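Local coordinates for lipoteichoic acid primase (Listeria monocytogenes, PDB 4UOP), which is a sulfatase-family protein whose extracellular catalytic domain carries a bound magnesium ion, at residues Q69-N74 against A312-I317; I332-G337 against T361-S366; N368-E373 against D419-L424; N385-Q390 against G398-Y403. One frame throughout, in Å; residues are numbered along the deposited sequence.

Interaction 1: Q69-N74 against A312-I317; sequences QRNLTN and ADDYRI
In the sulfatase-type core, the loop that follows strand 59-65 packs here on the short helix 312-315 and on the residues leading from it to strand 319-322. N71 and R70 carry the contact. N71 ND2 donates to D313 OD2 at 3.0 Å, reaching that oxygen from above the carboxylate plane. N71 ND2 also donates to D314 OD1 at 2.9 Å, on the anti lone pair. Both acceptors lie in the amide plane of N71. The N71 amide stands nearly upright to the D314 carboxylate, with planes 88° apart. D314 OD1 is also hydrogen-bonded to T290 OG1. The other end of the N71 amide is held by Q69, whose NE2 gives a straight bond to N71 OD1 at 2.9 Å. Q69 is itself fixed, because its OE1 accepts from the backbone N of I287 and I288. One backbone bond crosses, from R70 N to R316 O at 2.9 Å. R70 and R316 meet through carbon: CG of R70 sits over one face of the R316 guanidinium, 3.5 Å from NH2. With CG anti to N (chi1 -169°), R70 sets that carbon by R316; its chain then bends and its NH2 bonds to N97 and Q90. R316 NH1 forms a salt bridge to D313 OD1 at 2.8 Å. Water 1 accepts from N71 N at 2.8 Å and lies within hydrogen-bonding distance of D313 O and R316 O. Strand 59-65 is parallel to strands 214-219 and 277-283, and E66 at its C-terminal end binds the magnesium ion, an edge typical of metal sites in alkaline phosphatase-like alpha/beta folds.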
loop_
_atom_site.group_PDB
_atom_site.type_symbol
_atom_site.label_atom_id
_atom_site.label_comp_id
_atom_site.label_asym_id
_atom_site.label_seq_id
_atom_site.Cartn_x
_atom_site.Cartn_y
_atom_site.Cartn_z
ATOM N N GLN B 69 2.359 -21.607 -0.807
ATOM C CA GLN B 69 3.761 -21.176 -0.725
ATOM C C GLN B 69 4.660 -22.396 -0.694
ATOM O O GLN B 69 4.335 -23.416 -0.082
ATOM C CB GLN B 69 4.018 -20.269 0.482
ATOM C CG GLN B 69 3.691 -20.883 1.836
ATOM C CD GLN B 69 3.600 -19.823 2.912
ATOM O OE1 GLN B 69 2.606 -19.108 2.991
ATOM N NE2 GLN B 69 4.648 -19.703 3.739
ATOM N N ARG B 70 5.808 -22.282 -1.345
ATOM C CA ARG B 70 6.668 -23.434 -1.570
ATOM C C ARG B 70 7.130 -24.122 -0.293
ATOM O O ARG B 70 7.230 -25.351 -0.275
ATOM C CB ARG B 70 7.877 -23.063 -2.436
ATOM C CG ARG B 70 8.673 -24.260 -2.934
ATOM C CD ARG B 70 7.783 -25.288 -3.601
ATOM N NE ARG B 70 8.507 -26.317 -4.345
ATOM C CZ ARG B 70 8.008 -27.513 -4.673
ATOM N NH1 ARG B 70 6.786 -27.886 -4.269
ATOM N NH2 ARG B 70 8.741 -28.358 -5.396
ATOM N N ASN B 71 7.412 -23.360 0.765
ATOM C CA ASN B 71 7.891 -23.971 2.019
ATOM C C ASN B 71 6.787 -24.649 2.840
ATOM O O ASN B 71 7.056 -25.252 3.892
ATOM C CB ASN B 71 8.725 -22.996 2.856
ATOM C CG ASN B 71 7.949 -21.806 3.380
ATOM O OD1 ASN B 71 6.721 -21.769 3.386
ATOM N ND2 ASN B 71 8.683 -20.818 3.856
ATOM N N LEU B 72 5.552 -24.575 2.358
ATOM C CA LEU B 72 4.463 -25.389 2.921
ATOM C C LEU B 72 3.803 -26.266 1.858
ATOM O O LEU B 72 2.597 -26.459 1.859
ATOM C CB LEU B 72 3.443 -24.482 3.613
ATOM C CG LEU B 72 3.992 -23.677 4.798
ATOM C CD1 LEU B 72 2.964 -22.669 5.277
ATOM C CD2 LEU B 72 4.401 -24.588 5.952
ATOM N N THR B 73 4.597 -26.754 0.920
ATOM C CA THR B 73 4.173 -27.776 -0.009
ATOM C C THR B 73 5.139 -28.932 0.124
ATOM O O THR B 73 6.216 -28.784 0.702
ATOM C CB THR B 73 4.157 -27.290 -1.467
ATOM O OG1 THR B 73 5.490 -26.975 -1.877
ATOM C CG2 THR B 73 3.251 -26.077 -1.631
ATOM N N ASN B 74 4.751 -30.096 -0.395
ATOM C CA ASN B 74 5.553 -31.313 -0.249
ATOM C C ASN B 74 5.887 -31.591 1.218
ATOM O O ASN B 74 7.023 -31.925 1.576
ATOM C CB ASN B 74 6.816 -31.246 -1.127
ATOM C CG ASN B 74 7.199 -32.607 -1.698
ATOM O OD1 ASN B 74 6.969 -33.640 -1.070
ATOM N ND2 ASN B 74 7.767 -32.614 -2.904
ATOM N N ALA B 312 12.810 -13.876 1.758
ATOM C CA ALA B 312 13.029 -14.703 0.594
ATOM C C ALA B 312 12.385 -16.068 0.727
ATOM O O ALA B 312 11.708 -16.515 -0.198
ATOM C CB ALA B 312 14.524 -14.860 0.304
ATOM N N ASP B 313 12.574 -16.738 1.857
ATOM C CA ASP B 313 12.077 -18.102 1.957
ATOM C C ASP B 313 10.563 -18.165 1.798
ATOM O O ASP B 313 10.081 -19.000 1.057
ATOM C CB ASP B 313 12.449 -18.794 3.255
ATOM C CG ASP B 313 12.281 -20.300 3.157
ATOM O OD1 ASP B 313 12.753 -20.902 2.158
ATOM O OD2 ASP B 313 11.655 -20.896 4.061
ATOM N N ASP B 314 9.834 -17.293 2.500
ATOM C CA ASP B 314 8.364 -17.270 2.434
ATOM C C ASP B 314 7.818 -16.784 1.110
ATOM O O ASP B 314 6.751 -17.204 0.690
ATOM C CB ASP B 314 7.777 -16.378 3.538
ATOM C CG ASP B 314 7.821 -17.029 4.916
ATOM O OD1 ASP B 314 7.971 -18.260 5.027
ATOM O OD2 ASP B 314 7.657 -16.288 5.891
ATOM N N TYR B 315 8.567 -15.931 0.420
ATOM C CA TYR B 315 8.087 -15.392 -0.841
ATOM C C TYR B 315 8.133 -16.404 -1.986
ATOM O O TYR B 315 7.644 -16.134 -3.070
ATOM C CB TYR B 315 8.870 -14.126 -1.201
ATOM C CG TYR B 315 8.389 -12.873 -0.502
ATOM C CD1 TYR B 315 7.826 -12.925 0.763
ATOM C CD2 TYR B 315 8.540 -11.629 -1.089
ATOM C CE1 TYR B 315 7.407 -11.777 1.419
ATOM C CE2 TYR B 315 8.136 -10.472 -0.438
ATOM C CZ TYR B 315 7.574 -10.556 0.820
ATOM O OH TYR B 315 7.167 -9.431 1.501
ATOM N N ARG B 316 8.718 -17.577 -1.751
ATOM C CA ARG B 316 8.679 -18.617 -2.751
ATOM C C ARG B 316 7.272 -19.191 -2.878
ATOM O O ARG B 316 6.643 -19.559 -1.870
ATOM C CB ARG B 316 9.671 -19.742 -2.437
ATOM C CG ARG B 316 11.117 -19.305 -2.178
ATOM C CD ARG B 316 11.820 -20.222 -1.176
ATOM N NE ARG B 316 11.890 -21.523 -1.701
ATOM C CZ ARG B 316 11.845 -22.663 -1.020
ATOM N NH1 ARG B 316 11.756 -22.747 0.306
ATOM N NH2 ARG B 316 11.930 -23.747 -1.728
ATOM N N ILE B 317 6.822 -19.315 -4.116
ATOM C CA ILE B 317 5.521 -19.863 -4.454
ATOM C C ILE B 317 5.767 -21.066 -5.347
ATOM O O ILE B 317 6.739 -21.081 -6.122
ATOM C CB ILE B 317 4.602 -18.833 -5.170
ATOM C CG1 ILE B 317 5.381 -18.068 -6.246
ATOM C CG2 ILE B 317 4.056 -17.851 -4.152
ATOM C CD1 ILE B 317 4.555 -17.227 -7.194
HETATM O O HOH W 1 7.705 -20.539 0.620
#

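Interaction 2: I332-G337 against T361-S366; sequences IKNVGG and TDILNS
The backbones of 332-337 and 361-366 come nearest at N334 and I363, with CA atoms 6.2 Å apart, and neither pairs with the other as a strand. N334 supplies the polar link. Its CG is anti to the backbone N (chi1 -172°), and this sends the amide across to the turn at 362-366. N334 ND2 donates to I363 O at 3.0 Å in a nearly straight bond (166°). The acceptor lies close to the amide plane of N334. A second, weak bond runs from N334 ND2 to S366 OG at 2.8 Å and is strongly bent. S366 OG in turn donates to D362 O. That carbonyl also takes the backbone N of N365, from the opposite face of its plane. D362 OD1 accepts from L364 N at 3.1 Å; this Asx turn lies in the same bend as the I363 carbonyl that N334 meets. N334 OD1 faces another way and accepts from N369 N. Beside this polar link lies a small apolar patch. CD1 of I332 touches CD1 of I363 at 4.2 Å and CD2 of L364 at 4.1 Å. The I332 side chain crosses both at about a right angle. I363 CG2 packs against the backbone at CA of G336, 4.0 Å away. The chain at 336-337 runs parallel to strand 94-100, and M94 of that strand touches both I332 and L364. T344 of helix 341-348 holds I363 N and packs on D362 and L364. The turn at 361-366 thus sits between this helix and the edge of the mixed sheet.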
loop_
_atom_site.group_PDB
_atom_site.type_symbol
_atom_site.label_atom_id
_atom_site.label_comp_id
_atom_site.label_asym_id
_atom_site.label_seq_id
_atom_site.Cartn_x
_atom_site.Cartn_y
_atom_site.Cartn_z
ATOM N N ILE B 332 13.852 -26.330 -12.569
ATOM C CA ILE B 332 14.382 -25.170 -13.281
ATOM C C ILE B 332 15.348 -24.455 -12.333
ATOM O O ILE B 332 14.969 -24.073 -11.223
ATOM C CB ILE B 332 13.257 -24.191 -13.699
ATOM C CG1 ILE B 332 12.206 -24.890 -14.564
ATOM C CG2 ILE B 332 13.842 -23.007 -14.458
ATOM C CD1 ILE B 332 10.882 -24.161 -14.630
ATOM N N LYS B 333 16.585 -24.246 -12.773
ATOM C CA LYS B 333 17.600 -23.628 -11.916
ATOM C C LYS B 333 17.505 -22.106 -11.883
ATOM O O LYS B 333 17.806 -21.494 -10.881
ATOM C CB LYS B 333 19.006 -24.048 -12.362
ATOM C CG LYS B 333 19.227 -25.554 -12.389
ATOM C CD LYS B 333 18.842 -26.252 -11.095
ATOM C CE LYS B 333 19.538 -25.663 -9.877
ATOM N NZ LYS B 333 19.368 -26.542 -8.680
ATOM N N ASN B 334 17.093 -21.507 -12.979
ATOM C CA ASN B 334 17.012 -20.065 -13.096
ATOM C C ASN B 334 15.808 -19.561 -12.289
ATOM O O ASN B 334 14.715 -20.134 -12.385
ATOM C CB ASN B 334 16.902 -19.734 -14.579
ATOM C CG ASN B 334 16.996 -18.248 -14.893
ATOM O OD1 ASN B 334 17.761 -17.491 -14.295
ATOM N ND2 ASN B 334 16.226 -17.837 -15.878
ATOM N N VAL B 335 15.995 -18.496 -11.521
ATOM C CA VAL B 335 14.886 -17.941 -10.749
ATOM C C VAL B 335 13.894 -17.216 -11.623
ATOM O O VAL B 335 14.207 -16.769 -12.728
ATOM C CB VAL B 335 15.311 -16.987 -9.610
ATOM C CG1 VAL B 335 16.193 -17.715 -8.634
ATOM C CG2 VAL B 335 15.978 -15.723 -10.151
ATOM N N GLY B 336 12.684 -17.083 -11.097
ATOM C CA GLY B 336 11.639 -16.370 -11.775
ATOM C C GLY B 336 10.646 -15.803 -10.795
ATOM O O GLY B 336 10.635 -16.167 -9.613
ATOM N N GLY B 337 9.824 -14.896 -11.302
ATOM C CA GLY B 337 8.694 -14.347 -10.570
ATOM C C GLY B 337 7.473 -14.302 -11.453
ATOM O O GLY B 337 7.533 -14.645 -12.646
ATOM N N THR B 361 11.225 -11.911 -17.971
ATOM C CA THR B 361 12.203 -12.593 -18.794
ATOM C C THR B 361 11.785 -14.056 -19.007
ATOM O O THR B 361 11.208 -14.684 -18.121
ATOM C CB THR B 361 13.581 -12.550 -18.093
ATOM O OG1 THR B 361 13.929 -11.184 -17.827
ATOM C CG2 THR B 361 14.663 -13.193 -18.925
ATOM N N ASP B 362 12.095 -14.587 -20.177
ATOM C CA ASP B 362 11.907 -15.996 -20.483
ATOM C C ASP B 362 12.853 -16.809 -19.600
ATOM O O ASP B 362 14.058 -16.864 -19.822
ATOM C CB ASP B 362 12.155 -16.239 -21.970
ATOM C CG ASP B 362 12.103 -17.701 -22.364
ATOM O OD1 ASP B 362 11.820 -18.584 -21.521
ATOM O OD2 ASP B 362 12.349 -17.975 -23.558
ATOM N N ILE B 363 12.302 -17.475 -18.589
ATOM C CA ILE B 363 13.167 -18.120 -17.619
ATOM C C ILE B 363 13.830 -19.399 -18.141
ATOM O O ILE B 363 14.791 -19.865 -17.547
ATOM C CB ILE B 363 12.448 -18.399 -16.286
ATOM C CG1 ILE B 363 11.388 -19.467 -16.427
ATOM C CG2 ILE B 363 11.857 -17.104 -15.720
ATOM C CD1 ILE B 363 10.927 -19.988 -15.071
ATOM N N LEU B 364 13.333 -19.961 -19.234
ATOM C CA LEU B 364 13.959 -21.163 -19.791
ATOM C C LEU B 364 15.110 -20.832 -20.746
ATOM O O LEU B 364 15.767 -21.741 -21.258
ATOM C CB LEU B 364 12.925 -22.038 -20.493
ATOM C CG LEU B 364 11.753 -22.515 -19.620
ATOM C CD1 LEU B 364 10.810 -23.363 -20.442
ATOM C CD2 LEU B 364 12.256 -23.270 -18.414
ATOM N N ASN B 365 15.351 -19.553 -20.985
ATOM C CA ASN B 365 16.430 -19.131 -21.884
ATOM C C ASN B 365 17.365 -18.092 -21.292
ATOM O O ASN B 365 18.033 -17.351 -22.007
ATOM C CB ASN B 365 15.837 -18.658 -23.197
ATOM C CG ASN B 365 15.489 -19.810 -24.085
ATOM O OD1 ASN B 365 16.376 -20.509 -24.572
ATOM N ND2 ASN B 365 14.197 -20.073 -24.247
ATOM N N SER B 366 17.437 -18.082 -19.981
ATOM C CA SER B 366 18.376 -17.233 -19.268
ATOM C C SER B 366 18.867 -18.007 -18.073
ATOM O O SER B 366 18.288 -19.034 -17.698
ATOM C CB SER B 366 17.698 -15.929 -18.852
ATOM O OG SER B 366 16.541 -16.175 -18.075
#

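Interaction 3: N368-E373 against D419-L424; sequences NNYVPE and DASRKL
At the edge of the Y370 ring, near its plane, lies S421 OG of helix 412-433, 3.5 Å from Y370 CE2. Elsewhere on the rim, also in plane, is the backbone O of N368. CB of A420 approaches obliquely and comes within 3.3 Å of Y370 OH. That hydroxyl is hydrogen-bonded to K41 O, which ties the end of the ring to helix 34-41. Y370 CG lies between its backbone N and carbonyl carbon (chi1 61°), and from there the ring reaches across to the helix. The contact is a strand packed on a helix: 371-373 is an outermost strand of the antiparallel five-stranded sheet, and helix 412-433 covers the side from which Y370 and P372 project. V371, between them, points away from the helix. The P372 ring presents CG to S421, 3.6 Å from its OG. S421 OG is hydrogen-bonded to R417 O, one turn back, and packs by van der Waals contact on Y370 CE2 and P372 CG. L424, one turn on from A420, completes the contact. Its CD1 lies 4.4 Å from P372 CG and 4.3 Å from Y370 OH, and the same leucine packs on I40 and K41.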
loop_
_atom_site.group_PDB
_atom_site.type_symbol
_atom_site.label_atom_id
_atom_site.label_comp_id
_atom_site.label_asym_id
_atom_site.label_seq_id
_atom_site.Cartn_x
_atom_site.Cartn_y
_atom_site.Cartn_z
ATOM N N ASN B 368 20.704 -15.970 -15.398
ATOM C CA ASN B 368 21.053 -14.977 -14.392
ATOM C C ASN B 368 19.877 -14.054 -14.080
ATOM O O ASN B 368 20.057 -12.893 -13.741
ATOM C CB ASN B 368 22.293 -14.165 -14.834
ATOM C CG ASN B 368 22.112 -13.480 -16.187
ATOM O OD1 ASN B 368 21.240 -13.848 -16.980
ATOM N ND2 ASN B 368 22.967 -12.495 -16.470
ATOM N N ASN B 369 18.657 -14.574 -14.192
ATOM C CA ASN B 369 17.472 -13.762 -13.910
ATOM C C ASN B 369 17.428 -13.361 -12.432
ATOM O O ASN B 369 18.037 -14.012 -11.583
ATOM C CB ASN B 369 16.206 -14.505 -14.330
ATOM C CG ASN B 369 14.974 -13.624 -14.328
ATOM O OD1 ASN B 369 15.035 -12.435 -14.635
ATOM N ND2 ASN B 369 13.841 -14.215 -13.994
ATOM N N TYR B 370 16.779 -12.241 -12.146
ATOM C CA TYR B 370 16.543 -11.829 -10.772
ATOM C C TYR B 370 15.176 -11.182 -10.687
ATOM O O TYR B 370 14.593 -10.835 -11.703
ATOM C CB TYR B 370 17.646 -10.885 -10.278
ATOM C CG TYR B 370 17.768 -9.610 -11.061
ATOM C CD1 TYR B 370 18.507 -9.570 -12.238
ATOM C CD2 TYR B 370 17.155 -8.447 -10.629
ATOM C CE1 TYR B 370 18.608 -8.419 -12.970
ATOM C CE2 TYR B 370 17.266 -7.274 -11.360
ATOM C CZ TYR B 370 18.001 -7.273 -12.524
ATOM O OH TYR B 370 18.127 -6.122 -13.260
ATOM N N VAL B 371 14.658 -11.050 -9.477
ATOM C CA VAL B 371 13.294 -10.584 -9.277
ATOM C C VAL B 371 13.249 -9.402 -8.318
ATOM O O VAL B 371 13.417 -9.591 -7.101
ATOM C CB VAL B 371 12.402 -11.716 -8.712
ATOM C CG1 VAL B 371 10.970 -11.254 -8.648
ATOM C CG2 VAL B 371 12.523 -12.971 -9.567
ATOM N N PRO B 372 13.022 -8.179 -8.850
ATOM C CA PRO B 372 12.786 -7.013 -8.006
ATOM C C PRO B 372 11.523 -7.151 -7.149
ATOM O O PRO B 372 10.532 -7.717 -7.613
ATOM C CB PRO B 372 12.620 -5.879 -9.018
ATOM C CG PRO B 372 13.366 -6.343 -10.216
ATOM C CD PRO B 372 13.087 -7.808 -10.276
ATOM N N GLU B 373 11.563 -6.605 -5.932
ATOM C CA GLU B 373 10.413 -6.611 -5.030
ATOM C C GLU B 373 10.140 -5.215 -4.518
ATOM O O GLU B 373 11.034 -4.382 -4.486
ATOM C CB GLU B 373 10.681 -7.553 -3.862
ATOM C CG GLU B 373 10.872 -9.004 -4.283
ATOM C CD GLU B 373 9.589 -9.697 -4.691
ATOM O OE1 GLU B 373 8.492 -9.168 -4.431
ATOM O OE2 GLU B 373 9.675 -10.792 -5.275
ATOM N N ASP B 419 20.556 -0.855 -8.757
ATOM C CA ASP B 419 20.262 0.271 -9.642
ATOM C C ASP B 419 19.278 -0.111 -10.748
ATOM O O ASP B 419 18.318 0.616 -11.011
ATOM C CB ASP B 419 21.557 0.812 -10.273
ATOM C CG ASP B 419 22.451 1.523 -9.270
ATOM O OD1 ASP B 419 21.937 2.121 -8.300
ATOM O OD2 ASP B 419 23.683 1.513 -9.467
ATOM N N ALA B 420 19.525 -1.238 -11.403
ATOM C CA ALA B 420 18.604 -1.760 -12.413
ATOM C C ALA B 420 17.209 -1.991 -11.842
ATOM O O ALA B 420 16.210 -1.620 -12.458
ATOM C CB ALA B 420 19.134 -3.041 -12.991
ATOM N N SER B 421 17.130 -2.615 -10.673
ATOM C CA SER B 421 15.817 -2.847 -10.051
ATOM C C SER B 421 15.039 -1.548 -9.866
ATOM O O SER B 421 13.865 -1.458 -10.220
ATOM C CB SER B 421 15.974 -3.570 -8.720
ATOM O OG SER B 421 16.434 -4.889 -8.922
ATOM N N ARG B 422 15.681 -0.529 -9.309
ATOM C CA ARG B 422 14.990 0.728 -9.087
ATOM C C ARG B 422 14.569 1.364 -10.411
ATOM O O ARG B 422 13.474 1.891 -10.519
ATOM C CB ARG B 422 15.845 1.695 -8.254
ATOM C CG ARG B 422 16.053 1.218 -6.817
ATOM C CD ARG B 422 16.234 2.369 -5.844
ATOM N NE ARG B 422 17.342 3.239 -6.211
ATOM C CZ ARG B 422 17.802 4.237 -5.454
ATOM N NH1 ARG B 422 17.256 4.500 -4.268
ATOM N NH2 ARG B 422 18.824 4.969 -5.881
ATOM N N LYS B 423 15.441 1.308 -11.411
ATOM C CA LYS B 423 15.147 1.924 -12.703
ATOM C C LYS B 423 14.008 1.182 -13.419
ATOM O O LYS B 423 13.120 1.800 -14.009
ATOM C CB LYS B 423 16.405 1.945 -13.575
ATOM C CG LYS B 423 16.286 2.853 -14.783
ATOM C CD LYS B 423 17.653 3.121 -15.392
ATOM C CE LYS B 423 17.541 3.858 -16.717
ATOM N NZ LYS B 423 18.879 4.031 -17.366
ATOM N N LEU B 424 14.021 -0.144 -13.332
ATOM C CA LEU B 424 12.936 -0.968 -13.883
ATOM C C LEU B 424 11.575 -0.638 -13.288
ATOM O O LEU B 424 10.584 -0.543 -14.018
ATOM C CB LEU B 424 13.190 -2.453 -13.647
ATOM C CG LEU B 424 14.144 -3.182 -14.572
ATOM C CD1 LEU B 424 14.192 -4.639 -14.150
ATOM C CD2 LEU B 424 13.725 -3.056 -16.029
#

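Interaction 4: N385-Q390 against G398-Y403; sequences NSYMYQ and GAATNY
Backbone hydrogen bonds dominate between 385-390 and 398-403. M388 and T401 form a hydrogen-bonded pair: M388 N donates to T401 O at 2.9 Å, and T401 N returns a bond to M388 O at 2.8 Å that runs nearly along the C=O axis. Q390 and A399 make the next such pair, with A399 N reaching Q390 O at 3.0 Å. A further bond, Y403 N to S386 O at 2.9 Å, extends the pairing to the residues just before strand 387-390 and just after strand 399-402. Weaker CA-H...O contacts lie between them, the shortest from A400 CA to M388 O. The two strands form an antiparallel beta hairpin, with axes 4.6 Å apart at closest approach and N-to-C directions at 164°. They are neighbours in the five-stranded antiparallel sheet. Aromatic packing comes next. The Y403 ring turns back over the first strand and lays one face on its backbone, with Y387 N 3.6 Å above the ring plane, over its centre. Y403 OH bonds to T384 O. On the face with Y387 and Y389, both rings flank A400, whose CB is 4.0 Å from Y387 CD2. Their hydroxyls are bonded elsewhere, Y387 OH to Y382 and R417, Y389 OH to F395 O. V414 of helix 412-433 packs on both tyrosines. On the other face, M388 CB touches CE1 of Y403, while Q390 packs on F189 of the second subunit. One water-mediated link remains: water 2 joins S386 OG and N402 OD1, donating to the latter at 2.9 Å. N402 ND2 bonds to T406 OG1.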
loop_
_atom_site.group_PDB
_atom_site.type_symbol
_atom_site.label_atom_id
_atom_site.label_comp_id
_atom_site.label_asym_id
_atom_site.label_seq_id
_atom_site.Cartn_x
_atom_site.Cartn_y
_atom_site.Cartn_z
ATOM N N ASN B 385 19.311 -16.151 -7.903
ATOM C CA ASN B 385 19.393 -17.583 -7.611
ATOM C C ASN B 385 20.301 -17.977 -6.434
ATOM O O ASN B 385 20.287 -19.133 -6.013
ATOM C CB ASN B 385 19.793 -18.396 -8.851
ATOM C CG ASN B 385 21.162 -18.023 -9.396
ATOM O OD1 ASN B 385 22.066 -17.667 -8.661
ATOM N ND2 ASN B 385 21.309 -18.105 -10.707
ATOM N N SER B 386 21.053 -17.030 -5.889
ATOM C CA SER B 386 21.932 -17.340 -4.771
ATOM C C SER B 386 21.890 -16.366 -3.605
ATOM O O SER B 386 22.428 -16.679 -2.545
ATOM C CB SER B 386 23.367 -17.451 -5.284
ATOM O OG SER B 386 23.823 -16.177 -5.692
ATOM N N TYR B 387 21.281 -15.192 -3.768
ATOM C CA TYR B 387 21.220 -14.230 -2.665
ATOM C C TYR B 387 20.086 -13.226 -2.827
ATOM O O TYR B 387 19.538 -13.076 -3.918
ATOM C CB TYR B 387 22.550 -13.496 -2.511
ATOM C CG TYR B 387 22.812 -12.438 -3.565
ATOM C CD1 TYR B 387 23.449 -12.753 -4.747
ATOM C CD2 TYR B 387 22.403 -11.129 -3.366
ATOM C CE1 TYR B 387 23.665 -11.793 -5.724
ATOM C CE2 TYR B 387 22.620 -10.160 -4.335
ATOM C CZ TYR B 387 23.252 -10.504 -5.505
ATOM O OH TYR B 387 23.481 -9.546 -6.467
ATOM N N MET B 388 19.724 -12.576 -1.725
ATOM C CA MET B 388 18.789 -11.462 -1.738
ATOM C C MET B 388 19.495 -10.191 -1.292
ATOM O O MET B 388 20.406 -10.239 -0.465
ATOM C CB MET B 388 17.565 -11.731 -0.848
ATOM C CG MET B 388 17.755 -11.790 0.651
ATOM S SD MET B 388 16.183 -11.457 1.511
ATOM C CE MET B 388 16.065 -9.694 1.376
ATOM N N TYR B 389 19.111 -9.071 -1.886
ATOM C CA TYR B 389 19.596 -7.776 -1.459
ATOM C C TYR B 389 18.434 -6.909 -0.998
ATOM O O TYR B 389 17.374 -6.906 -1.612
ATOM C CB TYR B 389 20.364 -7.053 -2.572
ATOM C CG TYR B 389 20.710 -5.671 -2.122
ATOM C CD1 TYR B 389 21.734 -5.464 -1.219
ATOM C CD2 TYR B 389 19.955 -4.579 -2.527
ATOM C CE1 TYR B 389 22.039 -4.197 -0.758
ATOM C CE2 TYR B 389 20.249 -3.300 -2.071
ATOM C CZ TYR B 389 21.294 -3.119 -1.185
ATOM O OH TYR B 389 21.590 -1.862 -0.703
ATOM N N GLN B 390 18.652 -6.173 0.091
ATOM C CA GLN B 390 17.676 -5.203 0.584
ATOM C C GLN B 390 18.409 -3.934 1.022
ATOM O O GLN B 390 19.316 -4.002 1.848
ATOM C CB GLN B 390 16.908 -5.800 1.760
ATOM C CG GLN B 390 15.736 -4.971 2.252
ATOM C CD GLN B 390 15.040 -5.595 3.457
ATOM O OE1 GLN B 390 14.568 -4.883 4.356
ATOM N NE2 GLN B 390 14.980 -6.918 3.488
ATOM N N GLY B 398 22.657 -1.138 3.155
ATOM C CA GLY B 398 21.820 -2.324 2.985
ATOM C C GLY B 398 22.604 -3.598 3.234
ATOM O O GLY B 398 23.726 -3.558 3.750
ATOM N N ALA B 399 22.021 -4.734 2.858
ATOM C CA ALA B 399 22.618 -6.028 3.132
ATOM C C ALA B 399 22.246 -7.046 2.064
ATOM O O ALA B 399 21.082 -7.140 1.678
ATOM C CB ALA B 399 22.173 -6.529 4.505
ATOM N N ALA B 400 23.250 -7.762 1.576
ATOM C CA ALA B 400 23.063 -8.900 0.703
ATOM C C ALA B 400 23.283 -10.141 1.540
ATOM O O ALA B 400 24.280 -10.246 2.278
ATOM C CB ALA B 400 24.034 -8.865 -0.454
ATOM N N THR B 401 22.335 -11.063 1.455
ATOM C CA THR B 401 22.377 -12.284 2.229
ATOM C C THR B 401 22.286 -13.458 1.284
ATOM O O THR B 401 21.305 -13.587 0.544
ATOM C CB THR B 401 21.211 -12.324 3.233
ATOM O OG1 THR B 401 21.261 -11.159 4.067
ATOM C CG2 THR B 401 21.289 -13.557 4.117
ATOM N N ASN B 402 23.330 -14.282 1.277
ATOM C CA ASN B 402 23.321 -15.530 0.537
ATOM C C ASN B 402 22.254 -16.460 1.086
ATOM O O ASN B 402 21.919 -16.403 2.255
ATOM C CB ASN B 402 24.671 -16.235 0.640
ATOM C CG ASN B 402 25.784 -15.481 -0.058
ATOM O OD1 ASN B 402 25.626 -15.037 -1.185
ATOM N ND2 ASN B 402 26.913 -15.323 0.621
ATOM N N TYR B 403 21.765 -17.351 0.240
ATOM C CA TYR B 403 20.711 -18.268 0.658
ATOM C C TYR B 403 21.153 -19.352 1.637
ATOM O O TYR B 403 20.307 -20.007 2.243
ATOM C CB TYR B 403 20.017 -18.878 -0.553
ATOM C CG TYR B 403 19.249 -17.880 -1.384
ATOM C CD1 TYR B 403 18.714 -16.711 -0.832
ATOM C CD2 TYR B 403 19.015 -18.126 -2.720
ATOM C CE1 TYR B 403 17.999 -15.812 -1.608
ATOM C CE2 TYR B 403 18.299 -17.240 -3.502
ATOM C CZ TYR B 403 17.792 -16.089 -2.949
ATOM O OH TYR B 403 17.083 -15.226 -3.752
HETATM O O HOH W 2 26.079 -15.581 -3.953
#

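In the fold
From the N terminus, interaction 1 closes the longest loop, with 237 residues between its segments, and joins the loop after strand 59-65 to helix 312-315. Interaction 2 follows in series and closes a short loop containing helix 341-348. Interaction 3 opens next, at strand 371-373, and ends on helix 412-433. Interaction 4, the hairpin of strands 387-390 and 399-402, falls within that span, and both reach the same antiparallel sheet. None cross. Interactions 2 and 3 are joined through N369, which bonds to N334 and V335. A312 packs on M388 and Y403, and V335 on N385, so the hairpin and the residues before it also pack on helix 312-315 and on the segment 332-337.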